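Local atomic coordinates of Amuc_1102 (Akkermansia muciniphila, PDB entry 7DSZ), a protein that is of unknown function but adopts an immunoglobulin-like fold related to archaeal type IV pilus proteins, consistent with a part in pilus-like assemblies. Residues K49-F54 and T183-F188; V98-V103 and Y110-L115; K121-V126 and S173-L178. All coordinates share one frame; numbering follows the deposited sequence. Where two conformers were deposited one is given.

Contact 1 (K49-F54 and T183-F188); sequences KKWADF and TPFSVF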
loop_
_atom_site.group_PDB
_atom_site.type_symbol
_atom_site.label_atom_id
_atom_site.label_comp_id
_atom_site.label_asym_id
_atom_site.label_seq_id
_atom_site.Cartn_x
_atom_site.Cartn_y
_atom_site.Cartn_z
ATOM N N LYS C 49 -4.323 17.662 -9.163
ATOM C CA LYS C 49 -5.700 17.886 -9.568
ATOM C C LYS C 49 -6.632 17.619 -8.388
ATOM O O LYS C 49 -6.206 17.208 -7.301
ATOM C CB LYS C 49 -6.061 17.002 -10.767
ATOM C CG LYS C 49 -5.299 17.340 -12.038
ATOM C CD LYS C 49 -5.881 16.599 -13.234
ATOM C CE LYS C 49 -5.047 16.821 -14.496
ATOM N NZ LYS C 49 -4.979 18.257 -14.900
ATOM N N LYS C 50 -7.926 17.824 -8.617
ATOM C CA LYS C 50 -8.908 17.712 -7.547
ATOM C C LYS C 50 -9.480 16.301 -7.446
ATOM O O LYS C 50 -10.009 15.743 -8.416
ATOM C CB LYS C 50 -10.026 18.735 -7.727
ATOM C CG LYS C 50 -9.593 20.152 -7.358
ATOM C CD LYS C 50 -10.815 21.085 -7.383
ATOM C CE LYS C 50 -10.437 22.554 -7.197
ATOM N NZ LYS C 50 -9.947 22.847 -5.822
ATOM N N TRP C 51 -9.384 15.749 -6.245
ATOM C CA TRP C 51 -9.966 14.478 -5.876
ATOM C C TRP C 51 -11.368 14.689 -5.316
ATOM O O TRP C 51 -11.660 15.719 -4.713
ATOM C CB TRP C 51 -9.096 13.819 -4.804
ATOM C CG TRP C 51 -7.799 13.311 -5.307
ATOM C CD1 TRP C 51 -6.757 14.038 -5.832
ATOM C CD2 TRP C 51 -7.391 11.953 -5.315
ATOM N NE1 TRP C 51 -5.734 13.188 -6.198
ATOM C CE2 TRP C 51 -6.102 11.903 -5.880
ATOM C CE3 TRP C 51 -8.012 10.758 -4.929
ATOM C CZ2 TRP C 51 -5.416 10.708 -6.056
ATOM C CZ3 TRP C 51 -7.324 9.568 -5.103
ATOM C CH2 TRP C 51 -6.040 9.555 -5.657
ATOM N N ALA C 52 -12.233 13.693 -5.503
ATOM C CA ALA C 52 -13.508 13.658 -4.791
ATOM C C ALA C 52 -13.278 13.064 -3.407
ATOM O O ALA C 52 -12.815 11.923 -3.286
ATOM C CB ALA C 52 -14.542 12.831 -5.553
ATOM N N ASP C 53 -13.578 13.830 -2.366
ATOM C CA ASP C 53 -13.381 13.394 -0.986
ATOM C C ASP C 53 -14.752 13.372 -0.324
ATOM O O ASP C 53 -15.321 14.432 -0.050
ATOM C CB ASP C 53 -12.408 14.347 -0.277
ATOM C CG ASP C 53 -12.291 14.104 1.221
ATOM O OD1 ASP C 53 -12.818 13.105 1.753
ATOM O OD2 ASP C 53 -11.615 14.928 1.855
ATOM N N PHE C 54 -15.288 12.169 -0.102
ATOM C CA PHE C 54 -16.590 11.999 0.530
ATOM C C PHE C 54 -16.367 11.875 2.028
ATOM O O PHE C 54 -15.652 10.977 2.467
ATOM C CB PHE C 54 -17.310 10.755 -0.000
ATOM C CG PHE C 54 -17.667 10.822 -1.464
ATOM C CD1 PHE C 54 -18.905 11.321 -1.868
ATOM C CD2 PHE C 54 -16.791 10.354 -2.432
ATOM C CE1 PHE C 54 -19.249 11.367 -3.239
ATOM C CE2 PHE C 54 -17.115 10.405 -3.782
ATOM C CZ PHE C 54 -18.355 10.907 -4.183
ATOM N N THR C 183 -4.686 6.865 -1.110
ATOM C CA THR C 183 -4.655 8.160 -1.771
ATOM C C THR C 183 -3.442 8.945 -1.300
ATOM O O THR C 183 -2.831 8.609 -0.279
ATOM C CB THR C 183 -5.910 9.000 -1.463
ATOM O OG1 THR C 183 -5.810 9.499 -0.118
ATOM C CG2 THR C 183 -7.200 8.195 -1.639
ATOM N N PRO C 184 -3.090 10.028 -2.000
ATOM C CA PRO C 184 -2.023 10.911 -1.497
ATOM C C PRO C 184 -2.393 11.655 -0.225
ATOM O O PRO C 184 -1.533 12.351 0.335
ATOM C CB PRO C 184 -1.782 11.893 -2.660
ATOM C CG PRO C 184 -2.916 11.710 -3.602
ATOM C CD PRO C 184 -3.466 10.341 -3.392
ATOM N N PHE C 185 -3.629 11.537 0.249
ATOM C CA PHE C 185 -4.017 12.165 1.506
ATOM C C PHE C 185 -3.631 11.331 2.724
ATOM O O PHE C 185 -3.888 11.769 3.851
ATOM C CB PHE C 185 -5.530 12.407 1.530
ATOM C CG PHE C 185 -6.017 13.278 0.403
ATOM C CD1 PHE C 185 -5.802 14.654 0.437
ATOM C CD2 PHE C 185 -6.688 12.726 -0.675
ATOM C CE1 PHE C 185 -6.251 15.472 -0.601
ATOM C CE2 PHE C 185 -7.137 13.530 -1.719
ATOM C CZ PHE C 185 -6.926 14.904 -1.686
ATOM N N SER C 186 -3.014 10.167 2.516
ATOM C CA SER C 186 -2.829 9.183 3.584
ATOM C C SER C 186 -2.212 9.790 4.841
ATOM O O SER C 186 -2.711 9.580 5.952
ATOM C CB SER C 186 -1.960 8.031 3.078
ATOM O OG SER C 186 -1.705 7.106 4.130
ATOM N N VAL C 187 -1.110 10.534 4.701
ATOM C CA VAL C 187 -0.422 11.003 5.909
ATOM C C VAL C 187 -0.911 12.361 6.396
ATOM O O VAL C 187 -0.397 12.857 7.409
ATOM C CB VAL C 187 1.105 11.077 5.710
ATOM C CG1 VAL C 187 1.643 9.719 5.176
ATOM C CG2 VAL C 187 1.473 12.225 4.798
ATOM N N PHE C 188 -1.892 12.967 5.735
ATOM C CA PHE C 188 -2.367 14.297 6.095
ATOM C C PHE C 188 -3.684 14.225 6.852
ATOM O O PHE C 188 -4.418 13.245 6.759
ATOM C CB PHE C 188 -2.519 15.146 4.840
ATOM C CG PHE C 188 -1.204 15.423 4.166
ATOM C CD1 PHE C 188 -0.382 16.439 4.644
ATOM C CD2 PHE C 188 -0.763 14.641 3.118
ATOM C CE1 PHE C 188 0.842 16.698 4.048
ATOM C CE2 PHE C 188 0.480 14.887 2.523
ATOM C CZ PHE C 188 1.272 15.928 2.998
#
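Trp51, on the strand that starts at Lys50, is the hub against which the loop 183-188 packs with three successive side chains. Phe185 presents an edge to one face of the indole in a T-shaped pair: the Phe185 ring and the five-membered ring of Trp51 have centroids 5.2 Å apart and planes at 84°. The leading atom, Phe185 CE2, stands 3.7 Å from Trp51 CG, and Trp51 CB lies in the plane of the phenyl ring at its rim. Farther out along the indole, Pro184 comes up obliquely, its CD only 3.3 Å from Trp51 CZ2. Thr183 follows, with CG2 3.7 Å from Trp51 CZ3. With chi1 of 74°, Thr183 holds OG1 between its own N and carbonyl carbon, where it accepts from Phe185 N at 3.0 Å. This ST turn, overlapping a type I turn from Thr183 to Ser186, probably helps hold the three residues in place against the indole; OG1 is also hydrogen-bonded to Lys180 O. The tight side thus consists of the indole with all three partners: Trp51, Thr183 and Phe185 are buried, and Pro184 packs just as closely although it is partly exposed. The loose side begins beyond Phe185, where the loop leaves the strand in a second type I turn, and Ser186, Val187 and Phe188 are partly exposed. There Lys180 NZ ties the backbone oxygens of Ser186 and Phe188, and Val187 packs on Pro184 of the third subunit. The join between the 183-188 loop and the three-stranded sheet is therefore carried by apolar and aromatic packing, while the polar bonds named here lie on the loop side and probably stabilise its turns.

Contact 2 (V98-V103 and Y110-L115); sequences VKYVNV and YASVYL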
loop_
_atom_site.group_PDB
_atom_site.type_symbol
_atom_site.label_atom_id
_atom_site.label_comp_id
_atom_site.label_asym_id
_atom_site.label_seq_id
_atom_site.Cartn_x
_atom_site.Cartn_y
_atom_site.Cartn_z
ATOM N N VAL C 98 -14.566 0.113 4.326
ATOM C CA VAL C 98 -13.445 0.654 5.091
ATOM C C VAL C 98 -13.593 0.153 6.519
ATOM O O VAL C 98 -14.587 0.468 7.187
ATOM C CB VAL C 98 -13.407 2.191 5.053
ATOM C CG1 VAL C 98 -12.182 2.728 5.786
ATOM C CG2 VAL C 98 -13.428 2.703 3.607
ATOM N N LYS C 99 -12.619 -0.627 6.995
ATOM C CA LYS C 99 -12.643 -1.112 8.373
ATOM C C LYS C 99 -11.726 -0.216 9.194
ATOM O O LYS C 99 -10.518 -0.169 8.947
ATOM C CB LYS C 99 -12.207 -2.574 8.465
ATOM C CG LYS C 99 -12.312 -3.144 9.886
ATOM C CD LYS C 99 -11.938 -4.625 9.917
ATOM C CE LYS C 99 -11.943 -5.175 11.344
ATOM N NZ LYS C 99 -12.985 -6.234 11.568
ATOM N N TYR C 100 -12.306 0.518 10.135
ATOM C CA TYR C 100 -11.542 1.372 11.033
ATOM C C TYR C 100 -11.221 0.586 12.287
ATOM O O TYR C 100 -12.031 -0.225 12.730
ATOM C CB TYR C 100 -12.341 2.624 11.402
ATOM C CG TYR C 100 -12.492 3.567 10.259
ATOM C CD1 TYR C 100 -11.426 4.364 9.852
ATOM C CD2 TYR C 100 -13.687 3.638 9.554
ATOM C CE1 TYR C 100 -11.562 5.237 8.789
ATOM C CE2 TYR C 100 -13.830 4.514 8.492
ATOM C CZ TYR C 100 -12.769 5.298 8.117
ATOM O OH TYR C 100 -12.898 6.163 7.061
ATOM N N VAL C 101 -10.036 0.820 12.855
ATOM C CA VAL C 101 -9.652 0.150 14.090
ATOM C C VAL C 101 -9.331 1.201 15.140
ATOM O O VAL C 101 -8.972 2.340 14.821
ATOM C CB VAL C 101 -8.458 -0.813 13.894
ATOM C CG1 VAL C 101 -8.895 -2.030 13.085
ATOM C CG2 VAL C 101 -7.311 -0.088 13.203
ATOM N N ASN C 102 -9.502 0.812 16.405
ATOM C CA ASN C 102 -9.317 1.715 17.540
ATOM C C ASN C 102 -10.204 2.948 17.393
ATOM O O ASN C 102 -9.724 4.070 17.255
ATOM C CB ASN C 102 -7.852 2.156 17.680
ATOM C CG ASN C 102 -6.905 1.011 17.913
ATOM O OD1 ASN C 102 -7.246 -0.000 18.531
ATOM N ND2 ASN C 102 -5.687 1.158 17.394
ATOM N N VAL C 103 -11.511 2.732 17.388
ATOM C CA VAL C 103 -12.467 3.814 17.198
ATOM C C VAL C 103 -12.795 4.370 18.580
ATOM O O VAL C 103 -13.265 3.605 19.446
ATOM C CB VAL C 103 -13.725 3.341 16.459
ATOM C CG1 VAL C 103 -14.651 4.518 16.214
ATOM C CG2 VAL C 103 -13.329 2.713 15.113
ATOM N N TYR C 110 -14.467 11.298 11.876
ATOM C CA TYR C 110 -14.917 11.271 10.491
ATOM C C TYR C 110 -14.548 9.951 9.838
ATOM O O TYR C 110 -13.527 9.344 10.165
ATOM C CB TYR C 110 -14.270 12.376 9.647
ATOM C CG TYR C 110 -15.053 13.659 9.545
ATOM C CD1 TYR C 110 -15.965 13.854 8.508
ATOM C CD2 TYR C 110 -14.847 14.695 10.458
ATOM C CE1 TYR C 110 -16.684 15.041 8.396
ATOM C CE2 TYR C 110 -15.566 15.887 10.357
ATOM C CZ TYR C 110 -16.466 16.052 9.316
ATOM O OH TYR C 110 -17.167 17.231 9.179
ATOM N N ALA C 111 -15.373 9.541 8.874
ATOM C CA ALA C 111 -15.031 8.489 7.921
ATOM C C ALA C 111 -14.988 9.093 6.516
ATOM O O ALA C 111 -15.582 10.145 6.257
ATOM C CB ALA C 111 -16.036 7.331 7.987
ATOM N N SER C 112 -14.276 8.438 5.597
ATOM C CA SER C 112 -14.169 9.019 4.263
ATOM C C SER C 112 -13.880 7.945 3.216
ATOM O O SER C 112 -13.417 6.844 3.529
ATOM C CB SER C 112 -13.079 10.106 4.210
ATOM O OG SER C 112 -11.789 9.563 4.483
ATOM N N VAL C 113 -14.199 8.288 1.965
ATOM C CA VAL C 113 -13.784 7.516 0.792
ATOM C C VAL C 113 -13.566 8.500 -0.337
ATOM O O VAL C 113 -14.018 9.646 -0.288
ATOM C CB VAL C 113 -14.793 6.435 0.329
ATOM C CG1 VAL C 113 -14.695 5.212 1.201
ATOM C CG2 VAL C 113 -16.205 7.006 0.277
ATOM N N TYR C 114 -12.841 8.058 -1.372
ATOM C CA TYR C 114 -12.339 8.980 -2.383
ATOM C C TYR C 114 -12.518 8.420 -3.787
ATOM O O TYR C 114 -12.458 7.209 -4.000
ATOM C CB TYR C 114 -10.833 9.283 -2.182
ATOM C CG TYR C 114 -10.529 9.773 -0.771
ATOM C CD1 TYR C 114 -10.525 8.891 0.304
ATOM C CD2 TYR C 114 -10.278 11.122 -0.521
ATOM C CE1 TYR C 114 -10.298 9.329 1.589
ATOM C CE2 TYR C 114 -10.024 11.578 0.777
ATOM C CZ TYR C 114 -10.040 10.665 1.828
ATOM O OH TYR C 114 -9.799 11.089 3.134
ATOM N N LEU C 115 -12.670 9.328 -4.752
ATOM C CA LEU C 115 -12.511 9.003 -6.165
ATOM C C LEU C 115 -11.356 9.817 -6.739
ATOM O O LEU C 115 -11.189 10.998 -6.412
ATOM C CB LEU C 115 -13.807 9.285 -6.954
ATOM C CG LEU C 115 -14.955 8.294 -6.753
ATOM C CD1 LEU C 115 -16.222 8.852 -7.447
ATOM C CD2 LEU C 115 -14.618 6.851 -7.243
HETATM O O HOH W 1 -10.742 7.671 6.412
#
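Tyr100 sets CG anti to its own carbonyl carbon (chi1 -70°), which sends the phenol across to Ala111 and Ser112, while Val98, with CG1 anti to its N (chi1 -177°), lays that methyl over one face of the Tyr100 ring and brings CG2 to 3.7 Å from Val113 CG1. The phenol oxygen is the polar link: Ser112 N donates to Tyr100 OH at 3.0 Å, the N-H...O angle being 156°, and the nitrogen arrives near the ring plane at its edge. Ala111 CB rests obliquely against the same ring, 3.6 Å from Tyr100 CE2. A water in the ring plane bridges Tyr100 OH, at 2.7 Å, to Ser112 OG, at 2.9 Å. Ser112 OG in turn shares a 2.8 Å hydrogen bond with Tyr114 OH, so a relay of Tyr100 OH, water, Ser112 OG and Tyr114 OH joins the strands. Phe76 meets the Tyr100 ring edge-to-face from strand 70-83. A phenylalanine in place of Tyr100 would probably keep much of the ring packing but leave Ser112 N and the bridging water without their shared phenol partner. Strands 98-101 and 110-115 belong to different sheets, as in the facing layers of an immunoglobulin-like sandwich. Strand 109-115 is outermost in its sheet within this chain, and Ser112 N finds its acceptor in the phenol, giving this buried, mixed apolar and polar interface a directional bond between the sheets.

Contact 3 (K121-V126 and S173-L178); sequences KRITGV and SYYPLL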
loop_
_atom_site.group_PDB
_atom_site.type_symbol
_atom_site.label_atom_id
_atom_site.label_comp_id
_atom_site.label_asym_id
_atom_site.label_seq_id
_atom_site.Cartn_x
_atom_site.Cartn_y
_atom_site.Cartn_z
ATOM N N LYS C 121 -13.128 12.934 -13.769
ATOM C CA LYS C 121 -13.150 13.466 -15.129
ATOM C C LYS C 121 -13.874 12.516 -16.071
ATOM O O LYS C 121 -14.633 12.955 -16.945
ATOM C CB LYS C 121 -11.726 13.734 -15.618
ATOM C CG LYS C 121 -11.685 14.287 -17.055
ATOM C CD LYS C 121 -10.309 14.803 -17.438
ATOM C CE LYS C 121 -10.373 15.489 -18.805
ATOM N NZ LYS C 121 -9.021 15.753 -19.364
ATOM N N ARG C 122 -13.652 11.209 -15.908
ATOM C CA ARG C 122 -14.357 10.224 -16.729
ATOM C C ARG C 122 -15.865 10.290 -16.509
ATOM O O ARG C 122 -16.647 10.213 -17.469
ATOM C CB ARG C 122 -13.838 8.824 -16.417
ATOM C CG ARG C 122 -14.427 7.739 -17.318
ATOM C CD ARG C 122 -13.815 6.390 -17.049
ATOM N NE ARG C 122 -14.371 5.410 -17.978
ATOM C CZ ARG C 122 -14.383 4.100 -17.775
ATOM N NH1 ARG C 122 -13.826 3.591 -16.679
ATOM N NH2 ARG C 122 -14.951 3.297 -18.669
ATOM N N ILE C 123 -16.297 10.433 -15.253
ATOM C CA ILE C 123 -17.732 10.455 -14.955
ATOM C C ILE C 123 -18.377 11.723 -15.498
ATOM O O ILE C 123 -19.461 11.680 -16.094
ATOM C CB ILE C 123 -17.975 10.315 -13.438
ATOM C CG1 ILE C 123 -17.633 8.902 -12.959
ATOM C CG2 ILE C 123 -19.453 10.629 -13.103
ATOM C CD1 ILE C 123 -17.541 8.792 -11.410
ATOM N N THR C 124 -17.730 12.868 -15.305
ATOM C CA THR C 124 -18.368 14.156 -15.541
ATOM C C THR C 124 -17.982 14.794 -16.862
ATOM O O THR C 124 -18.687 15.701 -17.315
ATOM C CB THR C 124 -18.023 15.145 -14.425
ATOM O OG1 THR C 124 -16.642 15.506 -14.514
ATOM C CG2 THR C 124 -18.315 14.535 -13.059
ATOM N N GLY C 125 -16.877 14.362 -17.470
ATOM C CA GLY C 125 -16.411 14.937 -18.708
ATOM C C GLY C 125 -15.485 16.118 -18.551
ATOM O O GLY C 125 -14.942 16.596 -19.554
ATOM N N VAL C 126 -15.283 16.615 -17.333
ATOM C CA VAL C 126 -14.424 17.772 -17.119
ATOM C C VAL C 126 -13.626 17.570 -15.838
ATOM O O VAL C 126 -14.119 16.997 -14.861
ATOM C CB VAL C 126 -15.235 19.091 -17.078
ATOM C CG1 VAL C 126 -16.085 19.188 -15.812
ATOM C CG2 VAL C 126 -14.310 20.298 -17.215
ATOM N N SER C 173 -16.453 -2.690 -10.175
ATOM C CA SER C 173 -15.228 -2.433 -9.432
ATOM C C SER C 173 -14.326 -1.438 -10.142
ATOM O O SER C 173 -13.311 -1.015 -9.573
ATOM C CB SER C 173 -14.476 -3.744 -9.179
ATOM O OG SER C 173 -15.149 -4.508 -8.190
ATOM N N TYR C 174 -14.669 -1.059 -11.368
ATOM C CA TYR C 174 -13.996 0.048 -12.017
ATOM C C TYR C 174 -14.478 1.346 -11.380
ATOM O O TYR C 174 -15.371 1.346 -10.526
ATOM C CB TYR C 174 -14.244 -0.018 -13.523
ATOM C CG TYR C 174 -13.577 -1.231 -14.137
ATOM C CD1 TYR C 174 -12.225 -1.475 -13.918
ATOM C CD2 TYR C 174 -14.298 -2.143 -14.902
ATOM C CE1 TYR C 174 -11.603 -2.579 -14.462
ATOM C CE2 TYR C 174 -13.679 -3.256 -15.449
ATOM C CZ TYR C 174 -12.331 -3.464 -15.221
ATOM O OH TYR C 174 -11.683 -4.556 -15.750
ATOM N N TYR C 175 -13.906 2.473 -11.790
ATOM C CA TYR C 175 -14.068 3.727 -11.059
ATOM C C TYR C 175 -13.868 3.473 -9.562
ATOM O O TYR C 175 -14.792 3.675 -8.766
ATOM C CB TYR C 175 -15.434 4.353 -11.296
ATOM C CG TYR C 175 -15.847 4.565 -12.725
ATOM C CD1 TYR C 175 -16.343 3.513 -13.497
ATOM C CD2 TYR C 175 -15.816 5.829 -13.274
ATOM C CE1 TYR C 175 -16.755 3.720 -14.805
ATOM C CE2 TYR C 175 -16.234 6.051 -14.571
ATOM C CZ TYR C 175 -16.692 4.994 -15.328
ATOM O OH TYR C 175 -17.104 5.228 -16.620
ATOM N N PRO C 176 -12.708 2.967 -9.160
ATOM C CA PRO C 176 -12.599 2.408 -7.807
ATOM C C PRO C 176 -12.679 3.481 -6.727
ATOM O O PRO C 176 -12.019 4.523 -6.796
ATOM C CB PRO C 176 -11.230 1.709 -7.812
ATOM C CG PRO C 176 -10.480 2.300 -8.951
ATOM C CD PRO C 176 -11.481 2.778 -9.960
ATOM N N LEU C 177 -13.524 3.213 -5.741
ATOM C CA LEU C 177 -13.544 3.995 -4.517
ATOM C C LEU C 177 -12.337 3.618 -3.685
ATOM O O LEU C 177 -12.023 2.435 -3.539
ATOM C CB LEU C 177 -14.813 3.699 -3.732
ATOM C CG LEU C 177 -16.052 4.456 -4.179
ATOM C CD1 LEU C 177 -17.254 3.935 -3.391
ATOM C CD2 LEU C 177 -15.816 5.943 -3.946
ATOM N N LEU C 178 -11.660 4.620 -3.134
ATOM C CA LEU C 178 -10.411 4.395 -2.434
ATOM C C LEU C 178 -10.559 4.807 -0.977
ATOM O O LEU C 178 -11.279 5.755 -0.665
ATOM C CB LEU C 178 -9.303 5.201 -3.068
ATOM C CG LEU C 178 -9.132 4.905 -4.565
ATOM C CD1 LEU C 178 -8.236 5.963 -5.203
ATOM C CD2 LEU C 178 -8.503 3.543 -4.706
#
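Arg122 and Tyr175 lie flat against each other, guanidinium and phenol planes only 11° apart, although the two side chains cross at about a right angle. Arg122 NH1 sits 3.4 Å above the Tyr175 ring plane, displaced toward the rim. Arg122 NE comes within 3.1 Å of Tyr175 OH, but the oxygen lies over the guanidinium face and the angle is too poor for a hydrogen bond. From the other side of the ring plane Ile123 approaches obliquely, CG1 being 3.6 Å from Tyr175 CE2, so two successive helix residues straddle the phenol. The Arg122 reach is set by an extended chain with CG anti to the backbone N (chi1 -175°). Its nitrogens are held from farther out: NH2 forms salt bridges with Asp86 and with Asp72 of the second subunit, whose Ser68 and Asn102 bond NE and NH1. Around the phenol, Pro85, Leu92 and Leu94 add apolar walls, and Tyr175 itself stands at positive phi in the loop after strand 169-171. The helix ends at Thr124; Gly125 N still reaches Lys121 O at 2.7 Å, but Gly125 leaves helical geometry with positive phi. With its nitrogens bonded both within its own chain and across the subunit boundary, the guanidinium has one face against the tyrosine, which probably steadies its orientation for binding the neighbouring copy.

In the fold
Strand 109-115 is the common thread. It pairs with the strand of contact 1, Phe54 N lying 2.8 Å from Val113 O in a probable hydrogen bond, and the centres of contacts 1 and 2 are about 13 Å apart. Its other edge meets the loop of contact 3 where Tyr114 O stands 2.8 Å from Leu178 N, also probably bonded, though the centres of contacts 2 and 3 are about 20 Å apart. Leu178 then closes on contact 1, its CD1 3.7 Å from Trp51 CZ3; the centres of contacts 1 and 3 are about 14 Å apart. Contacts 2 and 3 of neighbouring copies also meet at a subunit boundary.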